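Side-chain contacts in alkaline serine protease (Pseudoalteromonas sp., PDB 1Y9Z), which probably hydrolyses peptide bonds as a cold-adapted, subtilisin-like alkaline serine protease of an Antarctic bacterium: residues A[230-235]-A[362-367]; A[279-284]-A[333-338]; A[24-29]-A[378-383]; A[213-218]-A[248-253]; A[383-388]-A[423-428]. One frame throughout, in Å; residues are numbered along the deposited sequence.

How the contacts relate
The contacts fall into two groups on opposite sides of the molecule, contact 1 lying nearest the middle. Contacts 1, 2 and 4 reach one mixed sheet, probably of the insert beta-barrel domain, contact 1 through strand 232-240 only; centres 1 and 4 lie about 10 Å apart, 1 and 2 about 13 Å. Contacts 3 and 5 belong to the subtilisin-like alpha/beta domain, with centres about 12 Å apart, and share Trp383 on helix 368-385. Contact 3 joins an early strand to a late helix, so contacts 1, 2 and 4 fall between its segments; contact 5 follows. Strand 362-365 of contact 1 runs toward helix 368-385, linking the groups through the active-site region.

Contact 1: residues A[230-235]-A[362-367]; sequences GVVPHN and YEYYNG
Val232 has CG1 anti to the backbone N (chi1 -179°), which leaves CG2 turned toward Tyr364, whose own chi1 of -81° sets its ring beside its backbone N and facing that methyl. CG2 lies over the middle of the ring, 3.9 Å from the centroid and only 9° off the normal, a well-formed CH-pi contact. Pro233 adds a looser touch, its CD 4.4 Å from Tyr364 CD1. The phenol reaches on to Gly230, where CA lies 3.5 Å from Tyr364 OH. Glycine suits this place because the backbone angles of Gly230 would press a beta carbon into the preceding carbonyl oxygen. Beyond the ring, in its plane, a water lies 2.7 Å from Tyr364 OH and accepts a hydrogen bond from Val231 N. The contact sets strand 232-240, probably of the insert barrel, against strand 362-365, which leads to Thr368 and Ser369 of the inhibitor pocket; Leu206 also touches Tyr364. Tyrosine thus does two jobs: its face gives apolar cover to a branched side chain, while its hydroxyl shares a water with the buried N-H of Val231, a bridge across segments that have no direct hydrogen bond.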
# COMPACT_ATOMS: atom_id res chain seq x y z
N GLY A 230 8.21 -10.43 4.71
CA GLY A 230 8.25 -9.04 4.31
C GLY A 230 9.68 -8.53 4.34
O GLY A 230 10.22 -8.25 5.40
N VAL A 231 10.29 -8.42 3.16
CA VAL A 231 11.65 -7.92 3.04
C VAL A 231 11.62 -6.77 2.05
O VAL A 231 11.34 -6.97 0.87
CB VAL A 231 12.61 -9.01 2.53
CG1 VAL A 231 14.04 -8.48 2.50
CG2 VAL A 231 12.52 -10.25 3.42
N VAL A 232 11.89 -5.57 2.53
CA VAL A 232 11.83 -4.39 1.68
C VAL A 232 13.19 -3.90 1.21
O VAL A 232 14.09 -3.65 2.02
CB VAL A 232 11.13 -3.23 2.43
CG1 VAL A 232 11.06 -2.00 1.54
CG2 VAL A 232 9.75 -3.66 2.88
N PRO A 233 13.37 -3.77 -0.11
CA PRO A 233 14.66 -3.29 -0.62
C PRO A 233 14.77 -1.81 -0.25
O PRO A 233 13.83 -1.04 -0.47
CB PRO A 233 14.55 -3.52 -2.13
CG PRO A 233 13.09 -3.34 -2.39
CD PRO A 233 12.44 -4.05 -1.22
N HIS A 234 15.91 -1.40 0.31
CA HIS A 234 16.07 -0.01 0.71
C HIS A 234 15.85 1.00 -0.40
O HIS A 234 16.51 0.95 -1.45
CB HIS A 234 17.46 0.24 1.31
CG HIS A 234 17.50 0.14 2.80
ND1 HIS A 234 16.43 0.44 3.61
CD2 HIS A 234 18.52 -0.18 3.64
CE1 HIS A 234 16.78 0.32 4.88
NE2 HIS A 234 18.04 -0.06 4.92
N ASN A 235 14.91 1.91 -0.18
CA ASN A 235 14.61 2.96 -1.14
C ASN A 235 15.71 4.00 -0.98
O ASN A 235 15.54 5.01 -0.30
CB ASN A 235 13.24 3.58 -0.83
CG ASN A 235 12.80 4.58 -1.89
OD1 ASN A 235 11.78 5.25 -1.73
ND2 ASN A 235 13.57 4.69 -2.96
N TYR A 362 6.51 -6.58 -9.31
CA TYR A 362 5.84 -6.25 -8.05
C TYR A 362 6.73 -5.27 -7.31
O TYR A 362 7.92 -5.17 -7.60
CB TYR A 362 5.66 -7.51 -7.20
CG TYR A 362 4.91 -8.61 -7.93
CD1 TYR A 362 3.52 -8.68 -7.89
CD2 TYR A 362 5.60 -9.53 -8.71
CE1 TYR A 362 2.83 -9.64 -8.62
CE2 TYR A 362 4.92 -10.49 -9.45
CZ TYR A 362 3.54 -10.54 -9.40
OH TYR A 362 2.87 -11.47 -10.15
N GLU A 363 6.16 -4.54 -6.36
CA GLU A 363 6.96 -3.59 -5.59
C GLU A 363 6.23 -3.12 -4.35
O GLU A 363 4.99 -3.14 -4.29
CB GLU A 363 7.31 -2.38 -6.46
CG GLU A 363 8.38 -1.48 -5.84
CD GLU A 363 8.86 -0.38 -6.77
OE1 GLU A 363 9.81 0.33 -6.39
OE2 GLU A 363 8.30 -0.23 -7.87
N TYR A 364 7.01 -2.71 -3.35
CA TYR A 364 6.46 -2.18 -2.11
C TYR A 364 6.26 -0.68 -2.28
O TYR A 364 7.16 0.03 -2.73
CB TYR A 364 7.43 -2.42 -0.95
CG TYR A 364 7.37 -3.80 -0.35
CD1 TYR A 364 8.16 -4.84 -0.85
CD2 TYR A 364 6.50 -4.08 0.71
CE1 TYR A 364 8.08 -6.12 -0.30
CE2 TYR A 364 6.42 -5.35 1.25
CZ TYR A 364 7.21 -6.37 0.75
OH TYR A 364 7.10 -7.62 1.30
N TYR A 365 5.06 -0.21 -1.93
CA TYR A 365 4.71 1.21 -1.98
C TYR A 365 4.17 1.63 -0.62
O TYR A 365 3.69 0.79 0.15
CB TYR A 365 3.57 1.48 -2.98
CG TYR A 365 3.91 1.60 -4.44
CD1 TYR A 365 2.98 2.17 -5.32
CD2 TYR A 365 5.11 1.13 -4.98
CE1 TYR A 365 3.22 2.27 -6.68
CE2 TYR A 365 5.36 1.22 -6.36
CZ TYR A 365 4.41 1.79 -7.19
OH TYR A 365 4.62 1.88 -8.55
N ASN A 366 4.24 2.93 -0.34
CA ASN A 366 3.71 3.51 0.90
C ASN A 366 2.70 4.56 0.48
O ASN A 366 2.88 5.23 -0.54
CB ASN A 366 4.78 4.27 1.69
CG ASN A 366 5.97 3.43 2.06
OD1 ASN A 366 7.06 3.96 2.28
ND2 ASN A 366 5.78 2.12 2.16
N GLY A 367 1.64 4.74 1.27
CA GLY A 367 0.69 5.78 0.95
C GLY A 367 -0.76 5.54 1.33
O GLY A 367 -1.19 4.40 1.48
O HOH W 1 8.89 -9.50 0.76

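Contact 2: residues A[279-284]-A[333-338]; sequences VERVGN and SVSVDR
Arg281 and Ser335 have CA atoms 9.0 Å apart, too far for backbone pairing, because strand 305-309 runs between strands 275-280 and 333-336 and is parallel to both. This is probably part of the insert beta-barrel domain, where strands 275-280 and 305-309, joined through helix 291-300, form a beta-alpha-beta crossover. Side chains bridge the gap at the strand ends. The long chain of Arg338, at the start of helix 338-345 and extended from CG to NE, brings NH1 to 2.8 Å from Glu280 OE2 in a salt bridge; NH2 adds a weak bond to the same oxygen. OE2 receives NH1 on its anti lone pair, and the carboxylate and guanidinium planes are 30° apart, so this is not the flat two-oxygen pairing. Arg338 NH1 also bonds Ser310 O. Deeper in, Arg281 bends at chi3 (-65°) and points NH2 at Ser335 OG, 2.8 Å away and almost exactly in the guanidinium plane. The charge of Arg281 has its main partner in Glu291, which forms a salt bridge with NE. Serine is small enough for this buried place, yet its hydroxyl serves several neighbours, bonding Gln318 O as well. A water accepts from Arg281 NH1 and donates both to Ser335 OG and to Val336 O; Val336 O lies 2.9 Å from the water oxygen.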
# COMPACT_ATOMS: atom_id res chain seq x y z
N VAL A 279 21.15 -5.17 11.99
CA VAL A 279 21.17 -4.03 12.89
C VAL A 279 19.78 -3.46 13.16
O VAL A 279 18.95 -3.35 12.26
CB VAL A 279 22.08 -2.90 12.34
CG1 VAL A 279 21.54 -2.40 11.01
CG2 VAL A 279 22.16 -1.76 13.35
N GLU A 280 19.54 -3.12 14.42
CA GLU A 280 18.26 -2.54 14.81
C GLU A 280 18.24 -1.10 14.35
O GLU A 280 19.24 -0.39 14.44
CB GLU A 280 18.10 -2.60 16.33
CG GLU A 280 16.77 -2.05 16.83
CD GLU A 280 16.69 -2.03 18.35
OE1 GLU A 280 17.51 -1.33 18.97
OE2 GLU A 280 15.80 -2.71 18.91
N ARG A 281 17.09 -0.66 13.84
CA ARG A 281 16.94 0.71 13.38
C ARG A 281 17.00 1.69 14.55
O ARG A 281 16.34 1.49 15.57
CB ARG A 281 15.61 0.86 12.64
CG ARG A 281 15.27 2.29 12.25
CD ARG A 281 13.96 2.37 11.48
NE ARG A 281 14.06 1.69 10.19
CZ ARG A 281 13.34 0.63 9.82
NH1 ARG A 281 12.44 0.11 10.65
NH2 ARG A 281 13.53 0.09 8.63
N VAL A 282 17.81 2.73 14.40
CA VAL A 282 17.93 3.76 15.43
C VAL A 282 17.18 4.98 14.93
O VAL A 282 17.57 5.60 13.94
CB VAL A 282 19.40 4.14 15.69
CG1 VAL A 282 19.47 5.28 16.70
CG2 VAL A 282 20.16 2.94 16.21
N GLY A 283 16.09 5.32 15.61
CA GLY A 283 15.28 6.46 15.19
C GLY A 283 14.22 6.00 14.22
O GLY A 283 14.13 4.81 13.92
N ASN A 284 13.42 6.93 13.72
CA ASN A 284 12.36 6.61 12.77
C ASN A 284 12.07 7.78 11.85
O ASN A 284 12.24 8.94 12.23
CB ASN A 284 11.08 6.19 13.49
CG ASN A 284 11.10 4.75 13.93
OD1 ASN A 284 11.03 4.45 15.13
ND2 ASN A 284 11.20 3.84 12.97
N SER A 333 21.10 -3.46 0.85
CA SER A 333 20.56 -3.32 2.20
C SER A 333 19.04 -3.41 2.15
O SER A 333 18.41 -2.95 1.19
CB SER A 333 21.01 -1.98 2.81
OG SER A 333 20.63 -0.88 2.02
N VAL A 334 18.46 -4.03 3.17
CA VAL A 334 17.01 -4.22 3.23
C VAL A 334 16.43 -3.87 4.60
O VAL A 334 17.16 -3.66 5.57
CB VAL A 334 16.64 -5.69 2.91
CG1 VAL A 334 17.19 -6.08 1.55
CG2 VAL A 334 17.20 -6.61 3.99
N SER A 335 15.10 -3.82 4.65
CA SER A 335 14.38 -3.50 5.88
C SER A 335 13.35 -4.59 6.20
O SER A 335 12.62 -5.03 5.32
CB SER A 335 13.66 -2.15 5.72
OG SER A 335 12.77 -1.90 6.80
N VAL A 336 13.31 -5.01 7.46
CA VAL A 336 12.36 -6.03 7.90
C VAL A 336 11.72 -5.57 9.21
O VAL A 336 12.27 -4.69 9.89
CB VAL A 336 13.05 -7.40 8.14
CG1 VAL A 336 13.66 -7.92 6.84
CG2 VAL A 336 14.11 -7.28 9.22
N ASP A 337 10.58 -6.14 9.57
CA ASP A 337 9.91 -5.73 10.81
C ASP A 337 10.65 -6.28 12.03
O ASP A 337 11.58 -7.08 11.90
CB ASP A 337 8.43 -6.15 10.80
CG ASP A 337 8.22 -7.65 10.82
OD1 ASP A 337 7.10 -8.09 10.49
OD2 ASP A 337 9.16 -8.40 11.17
N ARG A 338 10.25 -5.83 13.22
CA ARG A 338 10.93 -6.25 14.44
C ARG A 338 10.88 -7.75 14.71
O ARG A 338 11.89 -8.34 15.09
CB ARG A 338 10.38 -5.49 15.65
CG ARG A 338 11.19 -5.72 16.91
CD ARG A 338 10.77 -4.78 18.03
NE ARG A 338 11.63 -4.92 19.20
CZ ARG A 338 12.92 -4.58 19.24
NH1 ARG A 338 13.51 -4.07 18.16
NH2 ARG A 338 13.62 -4.74 20.35
O HOH W 2 11.15 -2.18 8.98

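Contact 3: residues A[24-29]-A[378-383]; sequences RTICII and VATLVW
Arg24 stands its guanidinium over the indole of Trp383, NH2 lowest at 3.2 Å above the ring plane. In the subtilisin alpha/beta fold, Arg24, just ahead of inner strand 25-30, ties it to helix 368-385, which begins at the inhibitor pocket with Thr368 and Ser369. The guanidinium stands steeply on the ring, the planes 68° apart, so that it is one N-H edge, rather than a flat face, that meets the pi cloud. CZ sits 4.4 Å from the centroid of the five-membered ring of Trp383 and close to its normal: a cation-pi interaction. Bends at chi2 (-68°) and chi3 (78°) fold the arginine back over the helix, and its CD makes a CH-pi contact with that same five-membered ring. Tryptophan suits the place by offering a broad face while its NE1 is engaged elsewhere, donating to Cys389 O. One turn earlier, Thr380 packs beside the arginine stem. Its CG2, anti to its backbone N, meets Arg24 CB at 3.6 Å. The threonine hydroxyl is satisfied within the helix by Ser376 O, so it can lie against an apolar neighbour with its hydrogen bond kept. That neighbour is Ile26, two residues on, in the strand, whose CD1 comes within 3.6 Å of Thr380 OG1.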
# COMPACT_ATOMS: atom_id res chain seq x y z
N ARG A 24 -21.24 -7.07 -8.08
CA ARG A 24 -20.71 -5.73 -7.79
C ARG A 24 -19.73 -5.28 -8.87
O ARG A 24 -19.12 -6.09 -9.56
CB ARG A 24 -19.95 -5.72 -6.45
CG ARG A 24 -20.74 -6.10 -5.20
CD ARG A 24 -21.79 -5.06 -4.85
NE ARG A 24 -22.97 -5.17 -5.69
CZ ARG A 24 -23.97 -4.30 -5.71
NH1 ARG A 24 -25.01 -4.49 -6.51
NH2 ARG A 24 -23.93 -3.23 -4.93
N THR A 25 -19.58 -3.97 -9.00
CA THR A 25 -18.64 -3.40 -9.95
C THR A 25 -17.88 -2.28 -9.24
O THR A 25 -18.49 -1.37 -8.68
CB THR A 25 -19.33 -2.81 -11.20
OG1 THR A 25 -19.95 -3.86 -11.94
CG2 THR A 25 -18.30 -2.11 -12.09
N ILE A 26 -16.56 -2.37 -9.25
CA ILE A 26 -15.73 -1.34 -8.63
C ILE A 26 -14.94 -0.64 -9.73
O ILE A 26 -14.34 -1.29 -10.58
CB ILE A 26 -14.76 -1.93 -7.57
CG1 ILE A 26 -13.85 -0.82 -7.03
CG2 ILE A 26 -13.94 -3.07 -8.16
CD1 ILE A 26 -13.11 -1.18 -5.77
N CYS A 27 -14.98 0.68 -9.72
CA CYS A 27 -14.28 1.48 -10.72
C CYS A 27 -13.07 2.14 -10.10
O CYS A 27 -13.18 2.83 -9.08
CB CYS A 27 -15.21 2.55 -11.27
SG CYS A 27 -14.64 3.44 -12.76
N ILE A 28 -11.92 1.93 -10.74
CA ILE A 28 -10.67 2.50 -10.27
C ILE A 28 -10.29 3.70 -11.13
O ILE A 28 -9.96 3.55 -12.31
CB ILE A 28 -9.53 1.46 -10.36
CG1 ILE A 28 -9.91 0.19 -9.60
CG2 ILE A 28 -8.26 2.05 -9.77
CD1 ILE A 28 -8.94 -0.96 -9.79
N ILE A 29 -10.38 4.89 -10.55
CA ILE A 29 -10.00 6.12 -11.25
C ILE A 29 -8.55 6.32 -10.84
O ILE A 29 -8.25 6.66 -9.69
CB ILE A 29 -10.86 7.31 -10.79
CG1 ILE A 29 -12.33 7.04 -11.15
CG2 ILE A 29 -10.37 8.60 -11.44
CD1 ILE A 29 -13.28 8.18 -10.79
N VAL A 378 -12.43 -4.25 0.16
CA VAL A 378 -13.21 -4.90 1.21
C VAL A 378 -14.67 -4.46 1.15
O VAL A 378 -15.58 -5.26 1.36
CB VAL A 378 -12.64 -4.60 2.61
CG1 VAL A 378 -13.65 -4.99 3.69
CG2 VAL A 378 -11.35 -5.38 2.82
N ALA A 379 -14.90 -3.18 0.87
CA ALA A 379 -16.26 -2.66 0.79
C ALA A 379 -17.03 -3.42 -0.29
O ALA A 379 -18.18 -3.82 -0.08
CB ALA A 379 -16.24 -1.17 0.46
N THR A 380 -16.39 -3.62 -1.43
CA THR A 380 -17.00 -4.33 -2.54
C THR A 380 -17.27 -5.79 -2.16
O THR A 380 -18.35 -6.33 -2.43
CB THR A 380 -16.09 -4.28 -3.79
OG1 THR A 380 -15.80 -2.91 -4.11
CG2 THR A 380 -16.78 -4.93 -4.98
N LEU A 381 -16.29 -6.42 -1.53
CA LEU A 381 -16.41 -7.82 -1.10
C LEU A 381 -17.57 -8.00 -0.13
O LEU A 381 -18.40 -8.89 -0.30
CB LEU A 381 -15.10 -8.27 -0.45
CG LEU A 381 -15.08 -9.66 0.20
CD1 LEU A 381 -15.43 -10.74 -0.83
CD2 LEU A 381 -13.70 -9.92 0.78
N VAL A 382 -17.61 -7.16 0.90
CA VAL A 382 -18.67 -7.24 1.90
C VAL A 382 -20.03 -6.96 1.27
O VAL A 382 -21.01 -7.65 1.55
CB VAL A 382 -18.41 -6.24 3.04
CG1 VAL A 382 -19.62 -6.18 3.97
CG2 VAL A 382 -17.17 -6.65 3.82
N TRP A 383 -20.09 -5.95 0.41
CA TRP A 383 -21.33 -5.58 -0.25
C TRP A 383 -21.88 -6.71 -1.13
O TRP A 383 -23.09 -6.84 -1.28
CB TRP A 383 -21.11 -4.33 -1.11
CG TRP A 383 -22.35 -3.52 -1.39
CD1 TRP A 383 -23.64 -3.86 -1.09
CD2 TRP A 383 -22.40 -2.24 -2.02
NE1 TRP A 383 -24.50 -2.85 -1.50
CE2 TRP A 383 -23.76 -1.85 -2.07
CE3 TRP A 383 -21.42 -1.38 -2.55
CZ2 TRP A 383 -24.17 -0.64 -2.63
CZ3 TRP A 383 -21.83 -0.17 -3.10
CH2 TRP A 383 -23.19 0.19 -3.14

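Contact 4: residues A[213-218]-A[248-253]; sequences EGRLAD and PINASA
Arg215 is gripped at its edge and covered on one face by residues 248-250. Its NE donates to Asn250 OD1 at 2.8 Å with an N-H...O angle of 158°, arriving in the carbonyl plane on a lone pair. NH1 adds a weak bond to Ile249 O, 3.0 Å away. Pro248 CB rests over the guanidinium face, 3.4 Å from Arg215 CZ; the compact proline ring suits this exposed loop. A water 2.7 Å from Arg215 NH1 accepts from it and from Ile249 N, keeping these two donors satisfied though they face each other. Next outward, Asn356 ND2 also bonds Ile249 O, and Arg215 NH2 donates to His234 O. An arginine extended from CG to NE is long enough to serve all of these. The residue sits just after a classic beta bulge at Glu213 and Gly214 opposite Gln360, and connects strand 214-221 to the loop before strand 252-263, with strand 351-360 paired to both strands and strand 232-240 alongside.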
# COMPACT_ATOMS: atom_id res chain seq x y z
N GLU A 213 8.93 -2.79 -14.01
CA GLU A 213 9.23 -1.55 -13.30
C GLU A 213 9.35 -1.70 -11.79
O GLU A 213 9.65 -0.73 -11.09
CB GLU A 213 8.17 -0.49 -13.63
CG GLU A 213 8.13 -0.12 -15.10
CD GLU A 213 7.24 1.07 -15.40
OE1 GLU A 213 7.34 1.60 -16.53
OE2 GLU A 213 6.44 1.47 -14.53
N GLY A 214 9.13 -2.91 -11.30
CA GLY A 214 9.20 -3.15 -9.87
C GLY A 214 10.55 -3.49 -9.30
O GLY A 214 11.57 -3.49 -10.00
N ARG A 215 10.56 -3.80 -8.01
CA ARG A 215 11.78 -4.13 -7.31
C ARG A 215 11.42 -4.99 -6.11
O ARG A 215 10.39 -4.76 -5.47
CB ARG A 215 12.46 -2.84 -6.85
CG ARG A 215 13.88 -3.03 -6.40
CD ARG A 215 14.42 -1.73 -5.85
NE ARG A 215 15.79 -1.91 -5.41
CZ ARG A 215 16.36 -1.21 -4.44
NH1 ARG A 215 17.62 -1.45 -4.10
NH2 ARG A 215 15.66 -0.28 -3.79
N LEU A 216 12.25 -5.98 -5.82
CA LEU A 216 11.99 -6.86 -4.69
C LEU A 216 13.27 -7.14 -3.92
O LEU A 216 14.36 -6.77 -4.37
CB LEU A 216 11.39 -8.19 -5.17
CG LEU A 216 10.00 -8.09 -5.82
CD1 LEU A 216 9.61 -9.44 -6.41
CD2 LEU A 216 8.98 -7.64 -4.79
N ALA A 217 13.13 -7.76 -2.77
CA ALA A 217 14.26 -8.10 -1.92
C ALA A 217 14.04 -9.49 -1.34
O ALA A 217 12.92 -10.02 -1.37
CB ALA A 217 14.41 -7.08 -0.81
N ASP A 218 15.10 -10.09 -0.82
CA ASP A 218 15.00 -11.42 -0.24
C ASP A 218 16.14 -11.65 0.75
O ASP A 218 17.18 -11.00 0.68
CB ASP A 218 15.05 -12.47 -1.35
CG ASP A 218 14.43 -13.80 -0.94
OD1 ASP A 218 14.02 -13.94 0.23
OD2 ASP A 218 14.36 -14.70 -1.79
N PRO A 248 19.03 3.04 -6.38
CA PRO A 248 18.90 1.70 -5.81
C PRO A 248 20.12 0.81 -6.04
O PRO A 248 20.76 0.87 -7.09
CB PRO A 248 17.66 1.15 -6.51
CG PRO A 248 17.75 1.79 -7.87
CD PRO A 248 18.11 3.22 -7.52
N ILE A 249 20.43 -0.00 -5.04
CA ILE A 249 21.53 -0.95 -5.14
C ILE A 249 20.87 -2.30 -5.35
O ILE A 249 20.25 -2.84 -4.43
CB ILE A 249 22.39 -1.01 -3.86
CG1 ILE A 249 23.10 0.33 -3.64
CG2 ILE A 249 23.42 -2.13 -3.98
CD1 ILE A 249 24.04 0.73 -4.77
N ASN A 250 20.98 -2.83 -6.56
CA ASN A 250 20.41 -4.13 -6.88
C ASN A 250 21.53 -5.12 -7.09
O ASN A 250 22.20 -5.12 -8.13
CB ASN A 250 19.54 -4.05 -8.14
CG ASN A 250 18.30 -3.21 -7.94
OD1 ASN A 250 17.66 -3.28 -6.90
ND2 ASN A 250 17.94 -2.42 -8.95
N ALA A 251 21.75 -5.95 -6.08
CA ALA A 251 22.80 -6.96 -6.12
C ALA A 251 22.55 -7.95 -4.99
O ALA A 251 21.64 -7.78 -4.19
CB ALA A 251 24.17 -6.31 -5.95
N SER A 252 23.38 -9.00 -4.94
CA SER A 252 23.27 -10.01 -3.91
C SER A 252 24.56 -10.07 -3.12
O SER A 252 25.64 -9.79 -3.65
CB SER A 252 22.98 -11.38 -4.53
OG SER A 252 21.74 -11.37 -5.22
N ALA A 253 24.45 -10.41 -1.84
CA ALA A 253 25.61 -10.52 -0.97
C ALA A 253 25.41 -11.74 -0.08
O ALA A 253 24.31 -12.00 0.40
CB ALA A 253 25.75 -9.27 -0.12
O HOH W 3 19.07 0.02 -2.32

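Contact 5: residues A[383-388]-A[423-428]; sequences WSYHPE and AAKAYL
Tyr385, toward the end of helix 368-385, offers one ring face to Lys425 of helix 421-430; this is helix-helix packing in the subtilisin-like alpha/beta domain, near the chain's C-terminal end. Lys425 CD lies over the ring centre, 3.9 Å from the centroid, a CH-pi contact, and CE comes to 3.2 Å from Tyr385 CE2. Lysine fits because its methylenes can cover an aromatic face while a bend at chi4 (-61°) turns NZ away to a salt bridge with Asp429. The phenol hydroxyl is taken by the backbone N of Ser17. His386 follows, its imidazole and the Leu428 side chain lying alongside and running in opposite senses. Its CD2 touches Leu428 CB at 3.4 Å, and the carbonyl oxygen of Leu428 stands above the ring near its rim, at too poor an angle for a hydrogen bond. The buried leucine also packs on Val382 of helix 368-385. Both imidazole nitrogens are engaged with carboxylates, NE2 bonding Asp429; two carboxylates could favour a protonated ring, though nearby Lys425, which shares Asp429, would act against it. After Pro387, the chain brings Glu388 round to complete that pair: His386 ND1 donates to the syn lone pair of Glu388 OE1 at 3.2 Å.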
# COMPACT_ATOMS: atom_id res chain seq x y z
N TRP A 383 -20.09 -5.95 0.41
CA TRP A 383 -21.33 -5.58 -0.25
C TRP A 383 -21.88 -6.71 -1.13
O TRP A 383 -23.09 -6.84 -1.28
CB TRP A 383 -21.11 -4.33 -1.11
CG TRP A 383 -22.35 -3.52 -1.39
CD1 TRP A 383 -23.64 -3.86 -1.09
CD2 TRP A 383 -22.40 -2.24 -2.02
NE1 TRP A 383 -24.50 -2.85 -1.50
CE2 TRP A 383 -23.76 -1.85 -2.07
CE3 TRP A 383 -21.42 -1.38 -2.55
CZ2 TRP A 383 -24.17 -0.64 -2.63
CZ3 TRP A 383 -21.83 -0.17 -3.10
CH2 TRP A 383 -23.19 0.19 -3.14
N SER A 384 -20.99 -7.53 -1.69
CA SER A 384 -21.43 -8.62 -2.56
C SER A 384 -22.29 -9.64 -1.82
O SER A 384 -23.07 -10.37 -2.44
CB SER A 384 -20.23 -9.32 -3.21
OG SER A 384 -19.52 -10.13 -2.28
N TYR A 385 -22.15 -9.70 -0.49
CA TYR A 385 -22.94 -10.63 0.31
C TYR A 385 -24.34 -10.07 0.54
O TYR A 385 -25.28 -10.81 0.84
CB TYR A 385 -22.29 -10.89 1.67
CG TYR A 385 -21.12 -11.86 1.68
CD1 TYR A 385 -19.83 -11.42 1.38
CD2 TYR A 385 -21.30 -13.19 2.03
CE1 TYR A 385 -18.74 -12.30 1.44
CE2 TYR A 385 -20.22 -14.08 2.10
CZ TYR A 385 -18.95 -13.62 1.81
OH TYR A 385 -17.88 -14.49 1.90
N HIS A 386 -24.47 -8.75 0.42
CA HIS A 386 -25.75 -8.08 0.63
C HIS A 386 -25.95 -6.93 -0.34
O HIS A 386 -26.00 -5.77 0.06
CB HIS A 386 -25.82 -7.56 2.07
CG HIS A 386 -25.78 -8.64 3.10
ND1 HIS A 386 -26.84 -9.48 3.34
CD2 HIS A 386 -24.79 -9.02 3.95
CE1 HIS A 386 -26.51 -10.35 4.28
NE2 HIS A 386 -25.28 -10.09 4.67
N PRO A 387 -26.08 -7.24 -1.64
CA PRO A 387 -26.27 -6.22 -2.67
C PRO A 387 -27.57 -5.42 -2.55
O PRO A 387 -27.75 -4.41 -3.23
CB PRO A 387 -26.21 -7.03 -3.96
CG PRO A 387 -26.79 -8.34 -3.55
CD PRO A 387 -26.10 -8.59 -2.23
N GLU A 388 -28.46 -5.87 -1.68
CA GLU A 388 -29.73 -5.18 -1.49
C GLU A 388 -29.57 -3.93 -0.63
O GLU A 388 -30.40 -3.02 -0.68
CB GLU A 388 -30.78 -6.11 -0.86
CG GLU A 388 -30.54 -6.46 0.61
CD GLU A 388 -29.51 -7.55 0.81
OE1 GLU A 388 -29.23 -7.89 1.98
OE2 GLU A 388 -28.98 -8.07 -0.19
N ALA A 423 -16.23 -8.66 10.40
CA ALA A 423 -17.19 -8.00 11.27
C ALA A 423 -18.23 -7.22 10.49
O ALA A 423 -19.41 -7.20 10.85
CB ALA A 423 -16.45 -7.08 12.24
N ALA A 424 -17.81 -6.57 9.41
CA ALA A 424 -18.73 -5.79 8.58
C ALA A 424 -19.77 -6.71 7.96
O ALA A 424 -20.95 -6.37 7.90
CB ALA A 424 -17.95 -5.06 7.49
N LYS A 425 -19.33 -7.88 7.50
CA LYS A 425 -20.24 -8.85 6.90
C LYS A 425 -21.26 -9.33 7.92
O LYS A 425 -22.46 -9.37 7.65
CB LYS A 425 -19.46 -10.05 6.36
CG LYS A 425 -20.35 -11.21 5.92
CD LYS A 425 -19.54 -12.45 5.60
CE LYS A 425 -20.43 -13.64 5.31
NZ LYS A 425 -21.30 -14.00 6.47
N ALA A 426 -20.78 -9.69 9.11
CA ALA A 426 -21.64 -10.17 10.18
C ALA A 426 -22.69 -9.13 10.54
O ALA A 426 -23.83 -9.46 10.87
CB ALA A 426 -20.80 -10.52 11.41
N TYR A 427 -22.29 -7.86 10.47
CA TYR A 427 -23.17 -6.74 10.77
C TYR A 427 -24.35 -6.74 9.80
O TYR A 427 -25.51 -6.73 10.20
CB TYR A 427 -22.38 -5.43 10.63
CG TYR A 427 -23.11 -4.18 11.07
CD1 TYR A 427 -23.14 -3.80 12.41
CD2 TYR A 427 -23.71 -3.34 10.13
CE1 TYR A 427 -23.75 -2.61 12.81
CE2 TYR A 427 -24.32 -2.15 10.52
CZ TYR A 427 -24.34 -1.79 11.85
OH TYR A 427 -24.92 -0.60 12.24
N LEU A 428 -24.03 -6.76 8.51
CA LEU A 428 -25.05 -6.76 7.47
C LEU A 428 -25.84 -8.07 7.43
O LEU A 428 -26.95 -8.11 6.92
CB LEU A 428 -24.40 -6.48 6.11
CG LEU A 428 -23.79 -5.08 5.96
CD1 LEU A 428 -23.09 -4.96 4.61
CD2 LEU A 428 -24.88 -4.03 6.09